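Local coordinates for putative iron binding protein (Bordetella pertussis Tohama I, PDB 1Y9U) that binds ferric iron through tyrosine side chains and probably serves as the periplasmic receptor of an iron-uptake system, at residues Q82-V87 with K256-L261; Q20-A25 with T268-A273. One frame throughout, in Å; residues are numbered along the deposited sequence.

Interaction 1. Residues Q82-V87 with K256-L261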
loop_
_atom_site.group_PDB
_atom_site.type_symbol
_atom_site.label_atom_id
_atom_site.label_comp_id
_atom_site.label_asym_id
_atom_site.label_seq_id
_atom_site.Cartn_x
_atom_site.Cartn_y
_atom_site.Cartn_z
ATOM N N GLN A 82 4.933 -14.146 -19.111
ATOM C CA GLN A 82 4.243 -15.208 -18.415
ATOM C C GLN A 82 4.688 -15.265 -16.940
ATOM O O GLN A 82 3.901 -15.630 -16.078
ATOM C CB GLN A 82 4.464 -16.555 -19.120
ATOM C CG GLN A 82 3.851 -17.720 -18.371
ATOM C CD GLN A 82 4.787 -18.335 -17.326
ATOM O OE1 GLN A 82 6.016 -18.139 -17.385
ATOM N NE2 GLN A 82 4.213 -19.092 -16.390
ATOM N N THR A 83 5.933 -14.907 -16.662
ATOM C CA THR A 83 6.430 -14.946 -15.292
ATOM C C THR A 83 5.653 -13.963 -14.435
ATOM O O THR A 83 5.118 -14.318 -13.401
ATOM C CB THR A 83 7.919 -14.614 -15.260
ATOM O OG1 THR A 83 8.654 -15.648 -15.939
ATOM C CG2 THR A 83 8.455 -14.583 -13.834
ATOM N N LEU A 84 5.549 -12.736 -14.909
ATOM C CA LEU A 84 4.836 -11.709 -14.163
ATOM C C LEU A 84 3.331 -11.990 -14.123
ATOM O O LEU A 84 2.712 -11.861 -13.077
ATOM C CB LEU A 84 5.140 -10.321 -14.726
ATOM C CG LEU A 84 6.533 -9.761 -14.380
ATOM C CD1 LEU A 84 6.977 -8.735 -15.412
ATOM C CD2 LEU A 84 6.584 -9.188 -12.990
ATOM N N ASP A 85 2.727 -12.392 -15.236
ATOM C CA ASP A 85 1.279 -12.578 -15.266
ATOM C C ASP A 85 0.836 -13.740 -14.396
ATOM O O ASP A 85 -0.241 -13.733 -13.831
ATOM C CB ASP A 85 0.773 -12.797 -16.689
ATOM C CG ASP A 85 0.806 -11.536 -17.525
ATOM O OD1 ASP A 85 1.101 -10.447 -16.977
ATOM O OD2 ASP A 85 0.524 -11.549 -18.751
ATOM N N SER A 86 1.670 -14.766 -14.288
ATOM C CA SER A 86 1.303 -15.919 -13.495
ATOM C C SER A 86 1.539 -15.733 -12.016
ATOM O O SER A 86 1.030 -16.504 -11.231
ATOM C CB SER A 86 2.041 -17.170 -13.978
ATOM O OG SER A 86 3.437 -17.091 -13.773
ATOM N N VAL A 87 2.369 -14.758 -11.642
ATOM C CA VAL A 87 2.635 -14.446 -10.241
ATOM C C VAL A 87 1.672 -13.398 -9.697
ATOM O O VAL A 87 1.128 -13.555 -8.622
ATOM C CB VAL A 87 4.079 -13.938 -10.025
ATOM C CG1 VAL A 87 4.250 -13.425 -8.597
ATOM C CG2 VAL A 87 5.071 -15.041 -10.326
ATOM N N LYS A 256 14.056 -8.608 -17.030
ATOM C CA LYS A 256 14.696 -9.558 -16.126
ATOM C C LYS A 256 14.615 -9.080 -14.683
ATOM O O LYS A 256 14.325 -9.848 -13.778
ATOM C CB LYS A 256 16.158 -9.795 -16.517
ATOM C CG LYS A 256 16.349 -10.602 -17.785
ATOM C CD LYS A 256 17.815 -10.878 -18.048
ATOM C CE LYS A 256 17.982 -11.982 -19.100
ATOM N NZ LYS A 256 19.273 -11.913 -19.830
ATOM N N LEU A 257 14.873 -7.800 -14.464
ATOM C CA LEU A 257 14.796 -7.239 -13.116
ATOM C C LEU A 257 13.371 -7.277 -12.576
ATOM O O LEU A 257 13.155 -7.677 -11.444
ATOM C CB LEU A 257 15.347 -5.819 -13.075
ATOM C CG LEU A 257 15.265 -5.096 -11.728
ATOM C CD1 LEU A 257 16.040 -5.865 -10.674
ATOM C CD2 LEU A 257 15.812 -3.691 -11.895
ATOM N N LEU A 258 12.396 -6.908 -13.392
ATOM C CA LEU A 258 11.026 -6.890 -12.910
ATOM C C LEU A 258 10.550 -8.316 -12.605
ATOM O O LEU A 258 9.882 -8.561 -11.608
ATOM C CB LEU A 258 10.148 -6.167 -13.919
ATOM C CG LEU A 258 8.683 -5.919 -13.609
ATOM C CD1 LEU A 258 8.567 -5.126 -12.347
ATOM C CD2 LEU A 258 8.043 -5.186 -14.774
ATOM N N GLU A 259 10.930 -9.275 -13.444
ATOM C CA GLU A 259 10.605 -10.671 -13.182
ATOM C C GLU A 259 11.299 -11.161 -11.908
ATOM O O GLU A 259 10.729 -11.925 -11.133
ATOM C CB GLU A 259 10.971 -11.555 -14.399
ATOM C CG GLU A 259 10.062 -11.291 -15.585
ATOM C CD GLU A 259 10.438 -12.016 -16.860
ATOM O OE1 GLU A 259 11.618 -12.425 -16.970
ATOM O OE2 GLU A 259 9.555 -12.172 -17.726
ATOM N N TYR A 260 12.532 -10.728 -11.672
ATOM C CA TYR A 260 13.239 -11.068 -10.439
ATOM C C TYR A 260 12.480 -10.537 -9.210
ATOM O O TYR A 260 12.381 -11.204 -8.189
ATOM C CB TYR A 260 14.668 -10.500 -10.459
ATOM C CG TYR A 260 15.336 -10.525 -9.116
ATOM C CD1 TYR A 260 15.797 -11.702 -8.572
ATOM C CD2 TYR A 260 15.450 -9.370 -8.360
ATOM C CE1 TYR A 260 16.396 -11.733 -7.339
ATOM C CE2 TYR A 260 16.047 -9.381 -7.131
ATOM C CZ TYR A 260 16.519 -10.565 -6.607
ATOM O OH TYR A 260 17.126 -10.592 -5.368
ATOM N N LEU A 261 11.936 -9.339 -9.338
ATOM C CA LEU A 261 11.261 -8.688 -8.212
ATOM C C LEU A 261 10.001 -9.416 -7.747
ATOM O O LEU A 261 9.588 -9.237 -6.597
ATOM C CB LEU A 261 10.943 -7.216 -8.520
ATOM C CG LEU A 261 12.162 -6.281 -8.579
ATOM C CD1 LEU A 261 11.784 -4.934 -9.143
ATOM C CD2 LEU A 261 12.830 -6.120 -7.239
HETATM O O HOH W 1 8.422 -14.962 -18.552
#

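Interaction 2. Residues Q20-A25 with T268-A273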
loop_
_atom_site.group_PDB
_atom_site.type_symbol
_atom_site.label_atom_id
_atom_site.label_comp_id
_atom_site.label_asym_id
_atom_site.label_seq_id
_atom_site.Cartn_x
_atom_site.Cartn_y
_atom_site.Cartn_z
ATOM N N GLN A 20 18.181 -2.509 -1.327
ATOM C CA GLN A 20 19.558 -2.691 -1.805
ATOM C C GLN A 20 20.051 -4.131 -1.681
ATOM O O GLN A 20 20.666 -4.634 -2.606
ATOM C CB GLN A 20 20.540 -1.699 -1.156
ATOM C CG GLN A 20 21.870 -1.533 -1.944
ATOM C CD GLN A 20 21.670 -1.055 -3.378
ATOM O OE1 GLN A 20 20.998 -0.052 -3.610
ATOM N NE2 GLN A 20 22.225 -1.789 -4.343
ATOM N N PRO A 21 19.814 -4.806 -0.561
ATOM C CA PRO A 21 20.231 -6.204 -0.457
ATOM C C PRO A 21 19.676 -7.094 -1.577
ATOM O O PRO A 21 20.440 -7.856 -2.164
ATOM C CB PRO A 21 19.722 -6.615 0.924
ATOM C CG PRO A 21 19.746 -5.320 1.703
ATOM C CD PRO A 21 19.244 -4.311 0.715
ATOM N N LEU A 22 18.397 -6.981 -1.907
ATOM C CA LEU A 22 17.854 -7.824 -2.964
ATOM C C LEU A 22 18.366 -7.399 -4.356
ATOM O O LEU A 22 18.558 -8.242 -5.216
ATOM C CB LEU A 22 16.321 -7.921 -2.877
ATOM C CG LEU A 22 15.467 -6.686 -3.145
ATOM C CD1 LEU A 22 15.194 -6.477 -4.608
ATOM C CD2 LEU A 22 14.135 -6.816 -2.398
ATOM N N LEU A 23 18.657 -6.114 -4.559
ATOM C CA LEU A 23 19.270 -5.656 -5.795
ATOM C C LEU A 23 20.702 -6.172 -5.936
ATOM O O LEU A 23 21.126 -6.540 -7.041
ATOM C CB LEU A 23 19.247 -4.128 -5.879
ATOM C CG LEU A 23 17.862 -3.486 -5.940
ATOM C CD1 LEU A 23 18.015 -1.980 -5.964
ATOM C CD2 LEU A 23 17.099 -3.968 -7.146
ATOM N N ASP A 24 21.426 -6.207 -4.823
ATOM C CA ASP A 24 22.797 -6.731 -4.819
ATOM C C ASP A 24 22.816 -8.217 -5.149
ATOM O O ASP A 24 23.728 -8.688 -5.842
ATOM C CB ASP A 24 23.495 -6.496 -3.469
ATOM C CG ASP A 24 23.867 -5.037 -3.242
ATOM O OD1 ASP A 24 24.230 -4.714 -2.098
ATOM O OD2 ASP A 24 23.818 -4.166 -4.130
ATOM N N ALA A 25 21.838 -8.969 -4.648
ATOM C CA ALA A 25 21.753 -10.393 -4.989
ATOM C C ALA A 25 21.496 -10.584 -6.489
ATOM O O ALA A 25 22.130 -11.421 -7.135
ATOM C CB ALA A 25 20.690 -11.063 -4.181
ATOM N N THR A 268 10.372 -12.366 -0.719
ATOM C CA THR A 268 10.568 -12.607 0.701
ATOM C C THR A 268 11.264 -11.401 1.338
ATOM O O THR A 268 10.767 -10.854 2.337
ATOM C CB THR A 268 11.378 -13.911 0.916
ATOM O OG1 THR A 268 10.730 -15.010 0.249
ATOM C CG2 THR A 268 11.436 -14.277 2.384
ATOM N N LEU A 269 12.350 -10.965 0.728
ATOM C CA LEU A 269 13.116 -9.808 1.226
ATOM C C LEU A 269 12.355 -8.489 1.028
ATOM O O LEU A 269 12.379 -7.624 1.904
ATOM C CB LEU A 269 14.482 -9.721 0.529
ATOM C CG LEU A 269 15.440 -10.894 0.742
ATOM C CD1 LEU A 269 16.654 -10.780 -0.196
ATOM C CD2 LEU A 269 15.869 -10.977 2.200
ATOM N N TYR A 270 11.706 -8.344 -0.116
ATOM C CA TYR A 270 11.020 -7.121 -0.542
ATOM C C TYR A 270 9.922 -6.744 0.448
ATOM O O TYR A 270 9.818 -5.587 0.873
ATOM C CB TYR A 270 10.446 -7.277 -1.971
ATOM C CG TYR A 270 9.845 -6.009 -2.540
ATOM C CD1 TYR A 270 10.578 -5.186 -3.384
ATOM C CD2 TYR A 270 8.534 -5.648 -2.263
ATOM C CE1 TYR A 270 10.046 -4.022 -3.892
ATOM C CE2 TYR A 270 8.003 -4.473 -2.755
ATOM C CZ TYR A 270 8.754 -3.663 -3.566
ATOM O OH TYR A 270 8.237 -2.491 -4.086
ATOM N N ALA A 271 9.111 -7.725 0.809
ATOM C CA ALA A 271 7.972 -7.484 1.693
ATOM C C ALA A 271 8.443 -7.316 3.109
ATOM O O ALA A 271 7.964 -6.419 3.805
ATOM C CB ALA A 271 6.949 -8.609 1.592
ATOM N N GLN A 272 9.397 -8.132 3.550
ATOM C CA GLN A 272 9.930 -8.033 4.912
ATOM C C GLN A 272 10.496 -6.633 5.187
ATOM O O GLN A 272 10.346 -6.113 6.302
ATOM C CB GLN A 272 10.983 -9.122 5.175
ATOM C CG GLN A 272 11.663 -9.116 6.580
ATOM C CD GLN A 272 10.916 -9.942 7.647
ATOM O OE1 GLN A 272 10.963 -9.615 8.847
ATOM N NE2 GLN A 272 10.261 -11.021 7.223
ATOM N N ALA A 273 11.081 -5.986 4.176
ATOM C CA ALA A 273 11.782 -4.731 4.392
ATOM C C ALA A 273 10.904 -3.648 5.012
ATOM O O ALA A 273 11.404 -2.930 5.867
ATOM C CB ALA A 273 12.398 -4.225 3.112
#

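Interaction 1. Residues Q82-V87 with K256-L261
Leu84, Leu258, Glu259 and Thr83 form a small helix-to-helix contact, apolar on its inner side and polar at its outer edge, between helix 82-87 and the C-terminal part of helix 251-261. Both lie against the mixed sheet of the two-lobed periplasmic binding protein fold: Leu84 and Leu258 both touch Tyr100 of strand 100-112, and Leu258 also reaches Ala242 and Val244 of strand 237-245. The local axes run in nearly the same direction, at 26°, and come within 9.3 Å of each other. Only 222 Å² is buried, so a few side chains carry the whole contact.

Leu84 is the main one. With CG anti to its carbonyl carbon (chi1 -75°), its forked end swings towards helix 251-261 although the CB starts off to the side. Both of its methyls touch Leu258 CG, CD1 at 3.8 Å and CD2 at 3.9 Å, and CD2 also rests on the backbone carbonyl, 3.6 Å from Leu258 O. The two leucines cross at about a right angle. Leu84 CD1 also meets Glu259 CG at 4.0 Å, the aliphatic stem of the glutamate serving as apolar surface.

Beyond CG the glutamate chain is extended, which takes its carboxylate across Thr83, with OE2 3.8 Å from Thr83 CB. A water spans the remaining gap: it lies 2.7 Å from Thr83 OG1 and donates to Glu259 OE2 over 3.1 Å. Ser81 OG, which accepts from Leu84 N in the first turn of helix 82-87, hydrogen-bonds the same OE2. OE2 is thus gripped by a serine and a water near the N-terminal end of a helix, a setting that would be expected to stabilise the charged carboxylate.

Interaction 2. Residues Q20-A25 with T268-A273
Leu22 packs against Leu269 and Tyr270 in a buried helix-to-helix contact between helix 20-30 and helix 264-273, both in the lobe of the periplasmic binding protein fold that holds the N-terminal strand 7-12. The patch is small, 162 Å² in all, and no hydrogen bond crosses it.

Helix 20-30 starts with Gln20, whose side chain is turned to its own helix. Its NE2 donates to Asp24 OD2 over 2.9 Å with an N-H...O angle of 166°; the acceptor lies in the amide plane, yet the carboxylate oxygen is met from above its own plane. Pro21 follows at an exposed position, its backbone O accepting from Ala25 N.

Leu22 then does the touching. Its CG sits between the backbone N and the carbonyl carbon (chi1 67°), an unusual choice within a helix, and this sends CD2 out to the neighbouring backbone, 3.6 Å from Tyr270 CA. Leu22 CB meets Leu269 CD1 at 3.9 Å, on the more exposed flank of the contact. The inner flank continues with Tyr270, whose OH is hydrogen-bonded to Ser240 OG and whose side chain packs on Leu102 and Ser103 of strand 100-112. Leu22 CD2 reaches that ring at its edge, near the plane, 4.0 Å from Tyr270 CD1.

The two contacts are nested along the chain: the segments come in the order 20-25, 82-87, 256-261, 268-273, so interaction 1 lies inside the loop that interaction 2 closes. Their centres are 15 Å apart, on the same side of the chain's centre. Helices 251-261 and 264-273 are consecutive, and helix 20-30 touches both. Leu261 CD2 packs 3.6 Å from Leu22 CD1, Leu257 meets Leu23, and Tyr260 OH makes a weak hydrogen bond to Leu22 O. Together these helices join early and late parts of the sequence within one lobe; Tyr270 lies about 10 Å, side chain to side chain, from Tyr199, an iron ligand in another structure of this protein but iron-free here, whereas interaction 1 is remote.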